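Local coordinates for putative ferritin-like diiron-carboxylate protein TM1526 (Thermotoga maritima, PDB 1VJX), which is of unknown function but, as a putative ferritin-like diiron-carboxylate protein, may bind metal ions and act as an oxidoreductase, at residues A22-R34 and L49-R63. Numbering follows the deposited sequence. Where two conformers were deposited one is given.
Sequences AIRLEEEGERFYR and LELADQERIHAEIFR
Glu26 drops its carboxylate between Glu55 and His58, a knob filling the hole they form with Ala59 and Phe62. Its chain is bent at chi2 (-74°), which lays OE1 against the rim of the imidazole. His58 ND1 donates a hydrogen bond to Glu26 OE1, 3.3 Å away; OE1 lies in the plane of the imidazole, while ND1 comes from above the carboxylate plane, 44° out of it. Glu55 crosses Glu26 at about a right angle, and Glu55 OE1 comes within 3.0 Å of Glu26 OE1, two acceptors not hydrogen-bonded to each other. Such buried glutamates and a histidine, with Glu142 of helix 129-156 close by, recall the ExxH diiron site of the ferritin-like four-helix bundle, in which residues 22-34 and 49-63 run antiparallel at 165°. His58 NE2 is held by Gln141. Small residues let the helices close up: Ala52 CB sits 3.4 Å from Glu30 O, and Gly29 leaves room for the Glu55 carboxylate. Toward the two ends, flat aromatic rings offer their faces to small or aliphatic groups. Ala22 CB packs over a face of Phe62 and Leu51 CB over a face of Tyr33, both as CH-pi contacts. Toward solvent, the long Arg63 bends at chi3 to bring NH1 2.8 Å from Glu27 OE2, a salt bridge.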
loop_
_atom_site.group_PDB
_atom_site.type_symbol
_atom_site.label_atom_id
_atom_site.label_comp_id
_atom_site.label_asym_id
_atom_site.label_seq_id
_atom_site.Cartn_x
_atom_site.Cartn_y
_atom_site.Cartn_z
ATOM N N ALA A 22 -0.718 -1.335 -7.983
ATOM C CA ALA A 22 -0.491 -0.332 -6.934
ATOM C C ALA A 22 -1.766 0.348 -6.508
ATOM O O ALA A 22 -1.969 0.648 -5.332
ATOM C CB ALA A 22 0.517 0.710 -7.406
ATOM N N ILE A 23 -2.665 0.540 -7.470
ATOM C CA ILE A 23 -3.933 1.143 -7.159
ATOM C C ILE A 23 -4.663 0.221 -6.203
ATOM O O ILE A 23 -5.251 0.674 -5.224
ATOM C CB ILE A 23 -4.706 1.357 -8.406
ATOM C CG1 ILE A 23 -4.088 2.491 -9.228
ATOM C CG2 ILE A 23 -6.211 1.658 -8.115
ATOM C CD1 ILE A 23 -4.704 2.573 -10.655
ATOM N N ARG A 24 -4.630 -1.080 -6.475
ATOM C CA ARG A 24 -5.428 -2.009 -5.681
ATOM C C ARG A 24 -4.871 -2.183 -4.254
ATOM O O ARG A 24 -5.657 -2.289 -3.310
ATOM C CB ARG A 24 -5.587 -3.337 -6.395
ATOM C CG ARG A 24 -6.498 -3.255 -7.497
ATOM C CD ARG A 24 -6.384 -4.372 -8.503
ATOM N NE ARG A 24 -7.192 -4.113 -9.723
ATOM C CZ ARG A 24 -8.103 -4.958 -10.257
ATOM N NH1 ARG A 24 -8.393 -6.126 -9.685
ATOM N NH2 ARG A 24 -8.742 -4.620 -11.378
ATOM N N LEU A 25 -3.541 -2.139 -4.119
ATOM C CA LEU A 25 -2.887 -2.253 -2.843
ATOM C C LEU A 25 -3.273 -1.068 -1.948
ATOM O O LEU A 25 -3.582 -1.272 -0.778
ATOM C CB LEU A 25 -1.356 -2.387 -2.991
ATOM C CG LEU A 25 -0.835 -3.668 -3.684
ATOM C CD1 LEU A 25 0.703 -3.709 -3.741
ATOM C CD2 LEU A 25 -1.356 -4.941 -3.042
ATOM N N GLU A 26 -3.331 0.143 -2.518
ATOM C CA GLU A 26 -3.736 1.339 -1.768
ATOM C C GLU A 26 -5.224 1.325 -1.415
ATOM O O GLU A 26 -5.610 1.723 -0.321
ATOM C CB GLU A 26 -3.386 2.609 -2.536
ATOM C CG GLU A 26 -1.890 2.830 -2.699
ATOM C CD GLU A 26 -1.159 3.275 -1.437
ATOM O OE1 GLU A 26 -1.817 3.526 -0.415
ATOM O OE2 GLU A 26 0.099 3.399 -1.486
ATOM N N GLU A 27 -6.054 0.877 -2.345
ATOM C CA GLU A 27 -7.485 0.698 -2.086
ATOM C C GLU A 27 -7.754 -0.367 -1.009
ATOM O O GLU A 27 -8.632 -0.211 -0.173
ATOM C CB GLU A 27 -8.221 0.319 -3.384
ATOM C CG GLU A 27 -8.251 1.428 -4.439
ATOM C CD GLU A 27 -8.852 1.005 -5.789
ATOM O OE1 GLU A 27 -8.915 -0.198 -6.118
ATOM O OE2 GLU A 27 -9.307 1.896 -6.537
ATOM N N GLU A 28 -7.030 -1.468 -1.067
ATOM C CA GLU A 28 -7.251 -2.553 -0.122
ATOM C C GLU A 28 -6.698 -2.193 1.242
ATOM O O GLU A 28 -7.302 -2.534 2.240
ATOM C CB GLU A 28 -6.688 -3.889 -0.653
ATOM C CG GLU A 28 -7.551 -4.473 -1.777
ATOM C CD GLU A 28 -8.941 -4.872 -1.284
ATOM O OE1 GLU A 28 -9.006 -5.669 -0.303
ATOM O OE2 GLU A 28 -9.977 -4.395 -1.855
ATOM N N GLY A 29 -5.594 -1.469 1.252
ATOM C CA GLY A 29 -5.002 -0.959 2.460
ATOM C C GLY A 29 -5.904 -0.008 3.221
ATOM O O GLY A 29 -5.977 -0.064 4.472
ATOM N N GLU A 30 -6.580 0.866 2.478
ATOM C CA GLU A 30 -7.576 1.774 3.044
ATOM C C GLU A 30 -8.628 0.970 3.798
ATOM O O GLU A 30 -8.961 1.287 4.939
ATOM C CB GLU A 30 -8.240 2.650 1.953
ATOM C CG GLU A 30 -9.554 3.326 2.393
ATOM C CD GLU A 30 -10.188 4.242 1.343
ATOM O OE1 GLU A 30 -9.815 4.164 0.166
ATOM O OE2 GLU A 30 -11.066 5.054 1.681
ATOM N N ARG A 31 -9.167 -0.044 3.120
ATOM C CA ARG A 31 -10.210 -0.891 3.670
ATOM C C ARG A 31 -9.783 -1.664 4.901
ATOM O O ARG A 31 -10.510 -1.760 5.873
ATOM C CB ARG A 31 -10.653 -1.909 2.631
ATOM C CG ARG A 31 -11.897 -1.530 1.932
ATOM C CD ARG A 31 -12.461 -2.648 1.085
ATOM N NE ARG A 31 -12.887 -3.760 1.946
ATOM C CZ ARG A 31 -12.378 -5.003 1.946
ATOM N NH1 ARG A 31 -11.411 -5.360 1.094
ATOM N NH2 ARG A 31 -12.864 -5.907 2.808
ATOM N N PHE A 32 -8.632 -2.300 4.785
ATOM C CA PHE A 32 -7.983 -2.994 5.897
ATOM C C PHE A 32 -7.939 -2.075 7.129
ATOM O O PHE A 32 -8.546 -2.384 8.155
ATOM C CB PHE A 32 -6.593 -3.414 5.452
ATOM C CG PHE A 32 -5.845 -4.275 6.432
ATOM C CD1 PHE A 32 -6.349 -5.504 6.834
ATOM C CD2 PHE A 32 -4.597 -3.883 6.887
ATOM C CE1 PHE A 32 -5.623 -6.303 7.724
ATOM C CE2 PHE A 32 -3.874 -4.672 7.759
ATOM C CZ PHE A 32 -4.383 -5.880 8.180
ATOM N N TYR A 33 -7.286 -0.918 6.996
ATOM C CA TYR A 33 -7.043 -0.039 8.150
ATOM C C TYR A 33 -8.351 0.518 8.736
ATOM O O TYR A 33 -8.479 0.649 9.966
ATOM C CB TYR A 33 -6.042 1.081 7.818
ATOM C CG TYR A 33 -4.627 0.609 7.504
ATOM C CD1 TYR A 33 -3.951 -0.268 8.353
ATOM C CD2 TYR A 33 -3.947 1.083 6.380
ATOM C CE1 TYR A 33 -2.658 -0.684 8.074
ATOM C CE2 TYR A 33 -2.655 0.683 6.088
ATOM C CZ TYR A 33 -2.007 -0.205 6.931
ATOM O OH TYR A 33 -0.710 -0.606 6.646
ATOM N N ARG A 34 -9.314 0.799 7.869
ATOM C CA ARG A 34 -10.596 1.311 8.308
ATOM C C ARG A 34 -11.381 0.206 9.050
ATOM O O ARG A 34 -11.937 0.453 10.116
ATOM C CB ARG A 34 -11.390 1.889 7.120
ATOM C CG ARG A 34 -12.318 3.021 7.512
ATOM C CD ARG A 34 -13.143 3.589 6.374
ATOM N NE ARG A 34 -12.392 4.453 5.456
ATOM C CZ ARG A 34 -12.021 5.699 5.718
ATOM N NH1 ARG A 34 -12.272 6.241 6.912
ATOM N NH2 ARG A 34 -11.370 6.400 4.793
ATOM N N LEU A 49 -7.338 4.913 11.332
ATOM C CA LEU A 49 -8.201 5.700 10.457
ATOM C C LEU A 49 -7.384 6.703 9.640
ATOM O O LEU A 49 -7.703 6.957 8.478
ATOM C CB LEU A 49 -9.311 6.406 11.239
ATOM C CG LEU A 49 -10.439 5.496 11.714
ATOM C CD1 LEU A 49 -11.322 6.205 12.771
ATOM C CD2 LEU A 49 -11.301 4.990 10.546
ATOM N N GLU A 50 -6.352 7.279 10.258
ATOM C CA GLU A 50 -5.442 8.169 9.548
ATOM C C GLU A 50 -4.777 7.402 8.426
ATOM O O GLU A 50 -4.754 7.866 7.294
ATOM C CB GLU A 50 -4.389 8.773 10.481
ATOM C CG GLU A 50 -4.829 10.111 11.055
ATOM C CD GLU A 50 -4.198 10.427 12.422
ATOM O OE1 GLU A 50 -3.063 9.927 12.682
ATOM O OE2 GLU A 50 -4.835 11.179 13.225
ATOM N N LEU A 51 -4.249 6.226 8.762
ATOM C CA LEU A 51 -3.592 5.358 7.798
ATOM C C LEU A 51 -4.523 5.068 6.632
ATOM O O LEU A 51 -4.097 5.123 5.497
ATOM C CB LEU A 51 -3.086 4.064 8.469
ATOM C CG LEU A 51 -1.961 4.216 9.505
ATOM C CD1 LEU A 51 -1.493 2.879 10.055
ATOM C CD2 LEU A 51 -0.789 4.914 8.902
ATOM N N ALA A 52 -5.801 4.818 6.926
ATOM C CA ALA A 52 -6.836 4.579 5.904
ATOM C C ALA A 52 -7.061 5.784 4.979
ATOM O O ALA A 52 -7.127 5.609 3.778
ATOM C CB ALA A 52 -8.149 4.156 6.553
ATOM N N ASP A 53 -7.164 6.990 5.535
ATOM C CA ASP A 53 -7.328 8.205 4.743
ATOM C C ASP A 53 -6.098 8.449 3.891
ATOM O O ASP A 53 -6.207 8.853 2.755
ATOM C CB ASP A 53 -7.555 9.416 5.648
ATOM C CG ASP A 53 -8.368 10.541 4.962
ATOM O OD1 ASP A 53 -9.566 10.316 4.602
ATOM O OD2 ASP A 53 -7.894 11.688 4.756
ATOM N N GLN A 54 -4.914 8.205 4.451
ATOM C CA GLN A 54 -3.665 8.366 3.691
ATOM C C GLN A 54 -3.598 7.434 2.500
ATOM O O GLN A 54 -3.232 7.855 1.394
ATOM C CB GLN A 54 -2.446 8.153 4.616
ATOM C CG GLN A 54 -2.287 9.320 5.583
ATOM C CD GLN A 54 -1.374 9.049 6.751
ATOM O OE1 GLN A 54 -0.480 8.201 6.680
ATOM N NE2 GLN A 54 -1.580 9.782 7.827
ATOM N N GLU A 55 -3.936 6.164 2.738
ATOM C CA GLU A 55 -3.999 5.158 1.665
ATOM C C GLU A 55 -4.993 5.546 0.576
ATOM O O GLU A 55 -4.726 5.347 -0.612
ATOM C CB GLU A 55 -4.408 3.798 2.203
ATOM C CG GLU A 55 -3.454 3.156 3.172
ATOM C CD GLU A 55 -2.141 2.730 2.545
ATOM O OE1 GLU A 55 -1.220 3.565 2.500
ATOM O OE2 GLU A 55 -2.029 1.552 2.132
ATOM N N ARG A 56 -6.145 6.057 0.999
ATOM C CA ARG A 56 -7.153 6.640 0.101
ATOM C C ARG A 56 -6.526 7.630 -0.891
ATOM O O ARG A 56 -6.554 7.415 -2.126
ATOM C CB ARG A 56 -8.232 7.341 0.918
ATOM C CG ARG A 56 -9.437 7.837 0.104
ATOM C CD ARG A 56 -10.425 8.695 0.920
ATOM N NE ARG A 56 -9.735 9.798 1.593
ATOM C CZ ARG A 56 -9.432 10.970 1.029
ATOM N NH1 ARG A 56 -9.771 11.240 -0.228
ATOM N NH2 ARG A 56 -8.794 11.899 1.732
ATOM N N ILE A 57 -5.926 8.690 -0.348
ATOM C CA ILE A 57 -5.296 9.744 -1.149
ATOM C C ILE A 57 -4.279 9.200 -2.143
ATOM O O ILE A 57 -4.222 9.646 -3.284
ATOM C CB ILE A 57 -4.662 10.802 -0.216
ATOM C CG1 ILE A 57 -5.758 11.674 0.387
ATOM C CG2 ILE A 57 -3.635 11.691 -0.958
ATOM C CD1 ILE A 57 -5.270 12.477 1.590
ATOM N N HIS A 58 -3.494 8.225 -1.697
ATOM C CA HIS A 58 -2.516 7.535 -2.527
ATOM C C HIS A 58 -3.141 6.851 -3.711
ATOM O O HIS A 58 -2.597 6.953 -4.808
ATOM C CB HIS A 58 -1.771 6.485 -1.717
ATOM C CG HIS A 58 -0.825 7.068 -0.720
ATOM N ND1 HIS A 58 -0.320 6.348 0.337
ATOM C CD2 HIS A 58 -0.291 8.308 -0.629
ATOM C CE1 HIS A 58 0.481 7.125 1.039
ATOM N NE2 HIS A 58 0.506 8.320 0.474
ATOM N N ALA A 59 -4.257 6.150 -3.478
ATOM C CA ALA A 59 -5.000 5.461 -4.536
ATOM C C ALA A 59 -5.504 6.445 -5.590
ATOM O O ALA A 59 -5.428 6.173 -6.766
ATOM C CB ALA A 59 -6.195 4.698 -3.937
ATOM N N GLU A 60 -6.039 7.579 -5.133
ATOM C CA GLU A 60 -6.516 8.652 -6.015
ATOM C C GLU A 60 -5.372 9.209 -6.860
ATOM O O GLU A 60 -5.586 9.710 -7.942
ATOM C CB GLU A 60 -7.116 9.802 -5.195
ATOM C CG GLU A 60 -8.516 9.567 -4.633
ATOM C CD GLU A 60 -9.011 10.665 -3.650
ATOM O OE1 GLU A 60 -8.244 11.627 -3.298
ATOM O OE2 GLU A 60 -10.190 10.557 -3.198
ATOM N N ILE A 61 -4.148 9.152 -6.346
ATOM C CA ILE A 61 -3.005 9.712 -7.076
ATOM C C ILE A 61 -2.587 8.731 -8.151
ATOM O O ILE A 61 -2.365 9.123 -9.300
ATOM C CB ILE A 61 -1.855 10.070 -6.112
ATOM C CG1 ILE A 61 -2.202 11.361 -5.380
ATOM C CG2 ILE A 61 -0.499 10.171 -6.856
ATOM C CD1 ILE A 61 -1.388 11.578 -4.162
ATOM N N PHE A 62 -2.469 7.462 -7.746
ATOM C CA PHE A 62 -2.205 6.368 -8.678
ATOM C C PHE A 62 -3.288 6.216 -9.779
ATOM O O PHE A 62 -2.965 5.842 -10.898
ATOM C CB PHE A 62 -2.053 5.039 -7.923
ATOM C CG PHE A 62 -0.765 4.880 -7.205
ATOM C CD1 PHE A 62 0.419 5.434 -7.691
ATOM C CD2 PHE A 62 -0.719 4.111 -6.029
ATOM C CE1 PHE A 62 1.619 5.259 -6.988
ATOM C CE2 PHE A 62 0.452 3.915 -5.339
ATOM C CZ PHE A 62 1.636 4.495 -5.793
ATOM N N ARG A 63 -4.553 6.447 -9.459
ATOM C CA ARG A 63 -5.619 6.337 -10.507
ATOM C C ARG A 63 -5.426 7.473 -11.528
ATOM O O ARG A 63 -5.437 7.251 -12.724
ATOM C CB ARG A 63 -7.035 6.444 -9.942
ATOM C CG ARG A 63 -7.506 5.261 -9.115
ATOM C CD ARG A 63 -9.062 5.161 -8.994
ATOM N NE ARG A 63 -9.566 6.101 -8.000
ATOM C CZ ARG A 63 -9.643 5.848 -6.689
ATOM N NH1 ARG A 63 -9.309 4.663 -6.206
ATOM N NH2 ARG A 63 -10.088 6.778 -5.853
#